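Side-chain contacts in putative phosphohydrolase (Shewanella amazonensis, PDB 3M1T), which is of unknown function but carries an HDOD domain and is thought to act as a phosphohydrolase or in signal transduction: residues 12-17 with 142-147; 147-152 with 174-179. All blocks are in the same frame, centred on the assembly; numbering follows the deposited sequence.

Helix 140-148 is the element that interactions 1 and 2 have in common, and together they illustrate how one short helix in an all-helical chain can meet distant parts of the sequence. From the N terminus, the loop after helix 5-8 is reached first; interaction 1 closes a long loop by bringing residues 12-17 against 142-147. Interaction 2 then closes a much shorter loop, tying the junction of helices 140-148 and 150-161 to the turn from helix 166-174 into helix 178-188. The two follow in series, neither nested nor crossed. Their centres lie about 9 Å apart, and I145 touches L174 and N178 between them.

Interaction 1 of 2, residues 12-17 with 142-147; sequences DELPRL and ELLIVN
This is a small apolar contact near the surface, in which the loop between helix 5-8 and helix 19-29 rests on helix 140-148 through a single leucine. L144 carries the whole helical side of it, and its forked end divides the work: CD1 meets one loop residue and CD2 the next. From the loop, L14 reaches over with CD2, which lies 4.1 Å from CD1 of L144, and the two leucine side chains stand at about a right angle to each other. The ring of P15 takes the other branch, its CD 3.8 Å from CD2 of L144 and its CG 3.9 Å from the same methyl. In L144 the CG sits opposite the carbonyl carbon and beside the backbone N (chi1 -71°), a setting that carries both methyls out to the loop. Nothing polar joins the two segments; the pairing is by van der Waals contact alone, and only 93 Å² is buried.

The loop has further holds. L14 also packs on L184 and S188 and P15 on L185, all of helix 178-188, while the carbonyl O of P15 accepts a hydrogen bond from W189 NE1. The arrangement is plain packing within the all-helical HDOD fold, between the extended loop joining helices 5-8 and 19-29 and the two helices 140-148 and 178-188.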
ATOM      1  N   ASP A  12      -5.984 -14.401  15.450  1.00 16.57           N
ATOM      2  CA  ASP A  12      -5.914 -15.802  15.037  1.00 19.99           C
ATOM      3  C   ASP A  12      -6.794 -16.117  13.849  1.00 20.20           C
ATOM      4  O   ASP A  12      -6.860 -17.257  13.399  1.00 22.08           O
ATOM      5  CB  ASP A  12      -6.173 -16.726  16.225  1.00 21.28           C
ATOM      6  CG  ASP A  12      -7.569 -16.599  16.782  1.00 26.02           C
ATOM      7  OD1 ASP A  12      -8.356 -15.761  16.296  1.00 28.93           O
ATOM      8  OD2 ASP A  12      -7.866 -17.347  17.748  1.00 32.85           O
ATOM      9  N   GLU A  13      -7.414 -15.094  13.294  1.00 18.81           N
ATOM     10  CA  GLU A  13      -8.210 -15.242  12.088  1.00 19.66           C
ATOM     11  C   GLU A  13      -7.526 -14.730  10.838  1.00 18.98           C
ATOM     12  O   GLU A  13      -8.001 -14.969   9.732  1.00 21.58           O
ATOM     13  CB  GLU A  13      -9.548 -14.535  12.300  1.00 20.68           C
ATOM     14  CG  GLU A  13     -10.350 -15.250  13.374  1.00 24.14           C
ATOM     15  CD  GLU A  13     -11.605 -14.473  13.770  1.00 28.51           C
ATOM     16  OE1 GLU A  13     -12.016 -13.575  13.018  1.00 27.45           O
ATOM     17  OE2 GLU A  13     -12.142 -14.780  14.851  1.00 34.27           O
ATOM     18  N   LEU A  14      -6.417 -14.017  10.981  1.00 15.33           N
ATOM     19  CA  LEU A  14      -5.817 -13.382   9.850  1.00 14.67           C
ATOM     20  C   LEU A  14      -5.234 -14.429   8.906  1.00 15.71           C
ATOM     21  O   LEU A  14      -4.783 -15.490   9.372  1.00 17.17           O
ATOM     22  CB  LEU A  14      -4.655 -12.446  10.297  1.00 13.35           C
ATOM     23  CG  LEU A  14      -5.063 -11.243  11.129  1.00 15.41           C
ATOM     24  CD1 LEU A  14      -3.840 -10.537  11.694  1.00 13.41           C
ATOM     25  CD2 LEU A  14      -5.860 -10.240  10.291  1.00 11.66           C
ATOM     26  N   PRO A  15      -5.156 -14.100   7.644  1.00 15.98           N
ATOM     27  CA  PRO A  15      -4.539 -15.011   6.721  1.00 16.94           C
ATOM     28  C   PRO A  15      -3.072 -15.200   7.010  1.00 16.73           C
ATOM     29  O   PRO A  15      -2.392 -14.256   7.439  1.00 15.80           O
ATOM     30  CB  PRO A  15      -4.718 -14.333   5.393  1.00 16.44           C
ATOM     31  CG  PRO A  15      -4.890 -12.965   5.686  1.00 19.88           C
ATOM     32  CD  PRO A  15      -5.662 -12.912   6.951  1.00 16.89           C
ATOM     33  N   ARG A  16      -2.624 -16.419   6.778  1.00 17.47           N
ATOM     34  CA  ARG A  16      -1.259 -16.811   7.036  1.00 17.82           C
ATOM     35  C   ARG A  16      -0.519 -16.935   5.727  1.00 17.16           C
ATOM     36  O   ARG A  16      -1.039 -17.497   4.745  1.00 17.94           O
ATOM     37  CB  ARG A  16      -1.223 -18.144   7.744  1.00 20.81           C
ATOM     38  CG  ARG A  16      -1.290 -18.012   9.263  1.00 25.98           C
ATOM     39  CD  ARG A  16      -0.116 -18.712   9.878  1.00 32.90           C
ATOM     40  NE  ARG A  16      -0.571 -19.769  10.768  1.00 37.08           N
ATOM     41  CZ  ARG A  16       0.187 -20.787  11.169  1.00 42.05           C
ATOM     42  NH1 ARG A  16       1.447 -20.908  10.755  1.00 44.76           N
ATOM     43  NH2 ARG A  16      -0.332 -21.712  11.982  1.00 46.21           N
ATOM     44  N   LEU A  17       0.704 -16.409   5.698  1.00 14.41           N
ATOM     45  CA  LEU A  17       1.570 -16.610   4.540  1.00 14.34           C
ATOM     46  C   LEU A  17       2.095 -18.042   4.507  1.00 14.71           C
ATOM     47  O   LEU A  17       2.417 -18.611   5.541  1.00 15.80           O
ATOM     48  CB  LEU A  17       2.740 -15.648   4.600  1.00 15.11           C
ATOM     49  CG  LEU A  17       2.358 -14.169   4.508  1.00 13.82           C
ATOM     50  CD1 LEU A  17       3.678 -13.329   4.743  1.00 16.14           C
ATOM     51  CD2 LEU A  17       1.652 -13.891   3.157  1.00 15.30           C
ATOM     52  N   GLU A 142      -9.428  -3.260   3.827  0.50 10.44           N
ATOM     53  CA  GLU A 142     -10.717  -3.210   3.104  0.50 11.21           C
ATOM     54  C   GLU A 142     -11.121  -4.643   2.694  0.50 11.01           C
ATOM     55  O   GLU A 142     -12.233  -5.147   2.966  0.50 11.45           O
ATOM     56  CB  GLU A 142     -10.537  -2.314   1.861  0.50 11.53           C
ATOM     57  CG  GLU A 142     -11.808  -1.816   1.197  0.50 15.62           C
ATOM     58  CD  GLU A 142     -11.558  -0.727   0.150  0.50 17.53           C
ATOM     59  OE1 GLU A 142     -10.393  -0.337  -0.113  0.50 18.16           O
ATOM     60  OE2 GLU A 142     -12.557  -0.252  -0.425  0.50 23.16           O
ATOM     61  N   LEU A 143     -10.183  -5.315   2.049  1.00 10.48           N
ATOM     62  CA  LEU A 143     -10.385  -6.697   1.584  1.00  9.35           C
ATOM     63  C   LEU A 143     -10.634  -7.679   2.724  1.00  9.67           C
ATOM     64  O   LEU A 143     -11.489  -8.562   2.638  1.00 11.34           O
ATOM     65  CB  LEU A 143      -9.197  -7.135   0.711  1.00 11.29           C
ATOM     66  CG  LEU A 143      -8.930  -6.209  -0.473  1.00 13.76           C
ATOM     67  CD1 LEU A 143      -7.738  -6.707  -1.237  1.00 19.34           C
ATOM     68  CD2 LEU A 143     -10.191  -6.039  -1.425  1.00 16.69           C
ATOM     69  N   LEU A 144      -9.892  -7.523   3.823  1.00  9.74           N
ATOM     70  CA  LEU A 144     -10.022  -8.440   4.927  1.00  9.87           C
ATOM     71  C   LEU A 144     -11.454  -8.333   5.504  1.00  9.19           C
ATOM     72  O   LEU A 144     -11.986  -9.356   5.925  1.00 11.21           O
ATOM     73  CB  LEU A 144      -9.008  -8.074   6.035  1.00 11.79           C
ATOM     74  CG  LEU A 144      -7.554  -8.344   5.747  1.00 13.87           C
ATOM     75  CD1 LEU A 144      -6.748  -7.939   6.992  1.00 12.44           C
ATOM     76  CD2 LEU A 144      -7.304  -9.852   5.491  1.00 15.22           C
ATOM     77  N   ILE A 145     -11.984  -7.127   5.619  1.00 10.40           N
ATOM     78  CA  ILE A 145     -13.345  -6.941   6.170  1.00  9.49           C
ATOM     79  C   ILE A 145     -14.408  -7.596   5.291  1.00 10.78           C
ATOM     80  O   ILE A 145     -15.327  -8.292   5.778  1.00 10.81           O
ATOM     81  CB  ILE A 145     -13.647  -5.511   6.486  1.00  9.72           C
ATOM     82  CG1 ILE A 145     -12.764  -5.016   7.661  1.00 12.41           C
ATOM     83  CG2 ILE A 145     -15.185  -5.313   6.809  1.00 10.62           C
ATOM     84  CD1 ILE A 145     -12.900  -3.614   7.917  1.00 12.17           C
ATOM     85  N   VAL A 146     -14.295  -7.402   3.991  1.00 10.37           N
ATOM     86  CA  VAL A 146     -15.247  -8.057   3.061  1.00 10.15           C
ATOM     87  C   VAL A 146     -15.185  -9.562   3.179  1.00 11.80           C
ATOM     88  O   VAL A 146     -16.220 -10.245   3.231  1.00 11.48           O
ATOM     89  CB  VAL A 146     -14.983  -7.608   1.616  1.00  9.98           C
ATOM     90  CG1 VAL A 146     -15.841  -8.454   0.583  1.00 10.65           C
ATOM     91  CG2 VAL A 146     -15.267  -6.125   1.482  1.00 12.53           C
ATOM     92  N   ASN A 147     -13.977 -10.116   3.238  1.00 11.49           N
ATOM     93  CA  ASN A 147     -13.848 -11.555   3.353  1.00 14.25           C
ATOM     94  C   ASN A 147     -14.194 -12.135   4.697  1.00 14.28           C
ATOM     95  O   ASN A 147     -14.758 -13.214   4.764  1.00 15.28           O
ATOM     96  CB  ASN A 147     -12.484 -11.973   2.860  1.00 15.13           C
ATOM     97  CG  ASN A 147     -12.501 -12.194   1.333  1.00 22.58           C
ATOM     98  OD1 ASN A 147     -11.707 -12.957   0.799  1.00 30.65           O
ATOM     99  ND2 ASN A 147     -13.453 -11.549   0.640  1.00 26.86           N
TER

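Interaction 2 of 2, residues 147-152 with 174-179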
ATOM      1  N   ASN A 147     -13.977 -10.116   3.238  1.00 11.49           N
ATOM      2  CA  ASN A 147     -13.848 -11.555   3.353  1.00 14.25           C
ATOM      3  C   ASN A 147     -14.194 -12.135   4.697  1.00 14.28           C
ATOM      4  O   ASN A 147     -14.758 -13.214   4.764  1.00 15.28           O
ATOM      5  CB  ASN A 147     -12.484 -11.973   2.860  1.00 15.13           C
ATOM      6  CG  ASN A 147     -12.501 -12.194   1.333  1.00 22.58           C
ATOM      7  OD1 ASN A 147     -11.707 -12.957   0.799  1.00 30.65           O
ATOM      8  ND2 ASN A 147     -13.453 -11.549   0.640  1.00 26.86           N
ATOM      9  N   GLY A 148     -13.900 -11.402   5.764  1.00 13.16           N
ATOM     10  CA  GLY A 148     -14.099 -11.907   7.095  1.00 13.23           C
ATOM     11  C   GLY A 148     -15.441 -11.652   7.662  1.00 13.34           C
ATOM     12  O   GLY A 148     -15.940 -12.450   8.433  1.00 14.04           O
ATOM     13  N   ASP A 149     -16.074 -10.568   7.206  1.00 12.43           N
ATOM     14  CA  ASP A 149     -17.378 -10.171   7.719  1.00 12.55           C
ATOM     15  C   ASP A 149     -18.275  -9.738   6.544  1.00 11.89           C
ATOM     16  O   ASP A 149     -18.662  -8.557   6.434  1.00  9.23           O
ATOM     17  CB  ASP A 149     -17.210  -9.066   8.749  1.00 13.89           C
ATOM     18  CG  ASP A 149     -16.717  -9.606  10.088  1.00 17.92           C
ATOM     19  OD1 ASP A 149     -17.535 -10.225  10.802  1.00 28.29           O
ATOM     20  OD2 ASP A 149     -15.534  -9.447  10.339  1.00 21.35           O
ATOM     21  N   PRO A 150     -18.597 -10.697   5.659  1.00 11.95           N
ATOM     22  CA  PRO A 150     -19.300 -10.286   4.421  1.00 12.16           C
ATOM     23  C   PRO A 150     -20.609  -9.551   4.641  1.00 10.32           C
ATOM     24  O   PRO A 150     -20.909  -8.540   3.926  1.00  8.45           O
ATOM     25  CB  PRO A 150     -19.506 -11.598   3.670  1.00 13.37           C
ATOM     26  CG  PRO A 150     -18.954 -12.666   4.505  1.00 13.65           C
ATOM     27  CD  PRO A 150     -18.252 -12.129   5.669  1.00 13.07           C
ATOM     28  N   ALA A 151     -21.421 -10.044   5.576  1.00 10.45           N
ATOM     29  CA  ALA A 151     -22.715  -9.447   5.818  1.00 11.29           C
ATOM     30  C   ALA A 151     -22.587  -7.994   6.359  1.00 10.64           C
ATOM     31  O   ALA A 151     -23.228  -7.068   5.868  1.00  9.70           O
ATOM     32  CB  ALA A 151     -23.529 -10.329   6.754  1.00 12.84           C
ATOM     33  N   VAL A 152     -21.758  -7.831   7.378  1.00  9.64           N
ATOM     34  CA  VAL A 152     -21.454  -6.511   7.906  1.00  9.16           C
ATOM     35  C   VAL A 152     -20.896  -5.571   6.841  1.00  7.67           C
ATOM     36  O   VAL A 152     -21.298  -4.435   6.749  1.00  7.74           O
ATOM     37  CB  VAL A 152     -20.550  -6.585   9.154  1.00  9.43           C
ATOM     38  CG1 VAL A 152     -20.032  -5.213   9.532  1.00 10.66           C
ATOM     39  CG2 VAL A 152     -21.381  -7.223  10.270  1.00 11.49           C
ATOM     40  N   LEU A 174     -18.054  -3.466  14.058  1.00 10.25           N
ATOM     41  CA  LEU A 174     -16.942  -4.402  14.228  1.00 10.39           C
ATOM     42  C   LEU A 174     -16.070  -4.094  15.438  1.00 11.40           C
ATOM     43  O   LEU A 174     -15.382  -4.995  15.902  1.00 13.00           O
ATOM     44  CB  LEU A 174     -16.035  -4.381  13.009  1.00 10.71           C
ATOM     45  CG  LEU A 174     -16.701  -4.761  11.667  1.00 10.46           C
ATOM     46  CD1 LEU A 174     -15.752  -4.416  10.501  1.00 11.94           C
ATOM     47  CD2 LEU A 174     -17.154  -6.201  11.675  1.00 12.88           C
ATOM     48  N   GLY A 175     -16.024  -2.846  15.873  1.00 10.03           N
ATOM     49  CA  GLY A 175     -15.172  -2.417  16.966  1.00 10.70           C
ATOM     50  C   GLY A 175     -13.766  -2.024  16.512  1.00 10.25           C
ATOM     51  O   GLY A 175     -12.893  -1.697  17.364  1.00 11.74           O
ATOM     52  N   TYR A 176     -13.504  -2.038  15.205  1.00  9.88           N
ATOM     53  CA  TYR A 176     -12.259  -1.567  14.635  1.00  9.81           C
ATOM     54  C   TYR A 176     -12.551  -1.158  13.210  1.00 10.87           C
ATOM     55  O   TYR A 176     -13.664  -1.473  12.710  1.00 11.21           O
ATOM     56  CB  TYR A 176     -11.196  -2.714  14.674  1.00  9.61           C
ATOM     57  CG  TYR A 176     -11.616  -3.959  13.971  1.00  7.86           C
ATOM     58  CD1 TYR A 176     -11.534  -4.036  12.597  1.00  9.63           C
ATOM     59  CD2 TYR A 176     -12.235  -5.004  14.635  1.00  7.37           C
ATOM     60  CE1 TYR A 176     -11.971  -5.137  11.961  1.00  8.26           C
ATOM     61  CE2 TYR A 176     -12.654  -6.161  13.989  1.00  9.05           C
ATOM     62  CZ  TYR A 176     -12.559  -6.197  12.632  1.00  9.33           C
ATOM     63  OH  TYR A 176     -13.017  -7.319  11.976  1.00 13.78           O
ATOM     64  N   ASP A 177     -11.611  -0.472  12.556  1.00  9.71           N
ATOM     65  CA  ASP A 177     -11.807  -0.091  11.155  1.00 11.36           C
ATOM     66  C   ASP A 177     -10.783  -0.723  10.221  1.00 10.82           C
ATOM     67  O   ASP A 177      -9.904  -1.521  10.641  1.00 10.92           O
ATOM     68  CB  ASP A 177     -11.874   1.404  10.927  1.00 10.78           C
ATOM     69  CG  ASP A 177     -10.603   2.139  11.263  1.00 15.15           C
ATOM     70  OD1 ASP A 177      -9.508   1.581  11.126  1.00 13.17           O
ATOM     71  OD2 ASP A 177     -10.704   3.325  11.701  1.00 16.04           O
ATOM     72  N   ASN A 178     -10.977  -0.446   8.938  1.00  9.71           N
ATOM     73  CA  ASN A 178     -10.148  -1.112   7.922  1.00 10.99           C
ATOM     74  C   ASN A 178      -8.642  -0.737   8.011  1.00  9.73           C
ATOM     75  O   ASN A 178      -7.777  -1.555   7.652  1.00 10.36           O
ATOM     76  CB  ASN A 178     -10.708  -0.860   6.532  1.00 10.87           C
ATOM     77  CG  ASN A 178     -10.529   0.542   6.091  1.00 15.02           C
ATOM     78  OD1 ASN A 178      -9.529   0.868   5.524  1.00 17.28           O
ATOM     79  ND2 ASN A 178     -11.540   1.437   6.367  1.00 16.14           N
ATOM     80  N   ALA A 179      -8.343   0.445   8.511  1.00  9.17           N
ATOM     81  CA  ALA A 179      -6.982   0.900   8.673  1.00  9.53           C
ATOM     82  C   ALA A 179      -6.326   0.086   9.804  1.00  9.65           C
ATOM     83  O   ALA A 179      -5.157  -0.362   9.702  1.00 10.20           O
ATOM     84  CB  ALA A 179      -6.864   2.423   8.917  1.00 10.51           C
TER
HETATM   85  O   HOH W   1     -14.899  -8.914  13.015  1.00 14.91           O
HETATM   86  O   HOH W   2     -13.135  -8.275   9.538  1.00 28.02           O
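L174 lays its CD2 methyl against both V152 and D149, and these overlaps form the dry half of the contact. V152 comes alongside with CG1, 3.7 Å from CD2 of L174, the two side chains running past one another in opposite senses. The same methyl lies 3.8 Å from CG of D149, so an aliphatic branch sits against a carboxylate carbon. CG1 of V152 is anti to its own backbone N (chi1 169°), which turns that branch toward the leucine.

The wet half is a pair of water bridges. D149 OD2 and Y176 OH are 3.7 Å apart, too far for a direct bond, yet two waters span them. Each water donates to OD2 of D149 at 2.8 Å; water 1 lies 2.7 Å from Y176 OH and water 2 lies 2.6 Å from it, the latter in the plane of the ring at its edge. One carboxylate oxygen is thus gripped twice, and the carboxylate plane of D149 is inclined 58° to the ring of Y176. CB of L174 rests over one face of that ring, toward its rim. An alanine in place of D149 would probably leave both waters without their carboxylate acceptor and the tyrosine hydroxyl without its bridge to this turn.

The contact joins the break between helices 140-148 and 150-161 to the turn leading from helix 166-174 into helix 178-188. L173 of helix 166-174 also packs on V152.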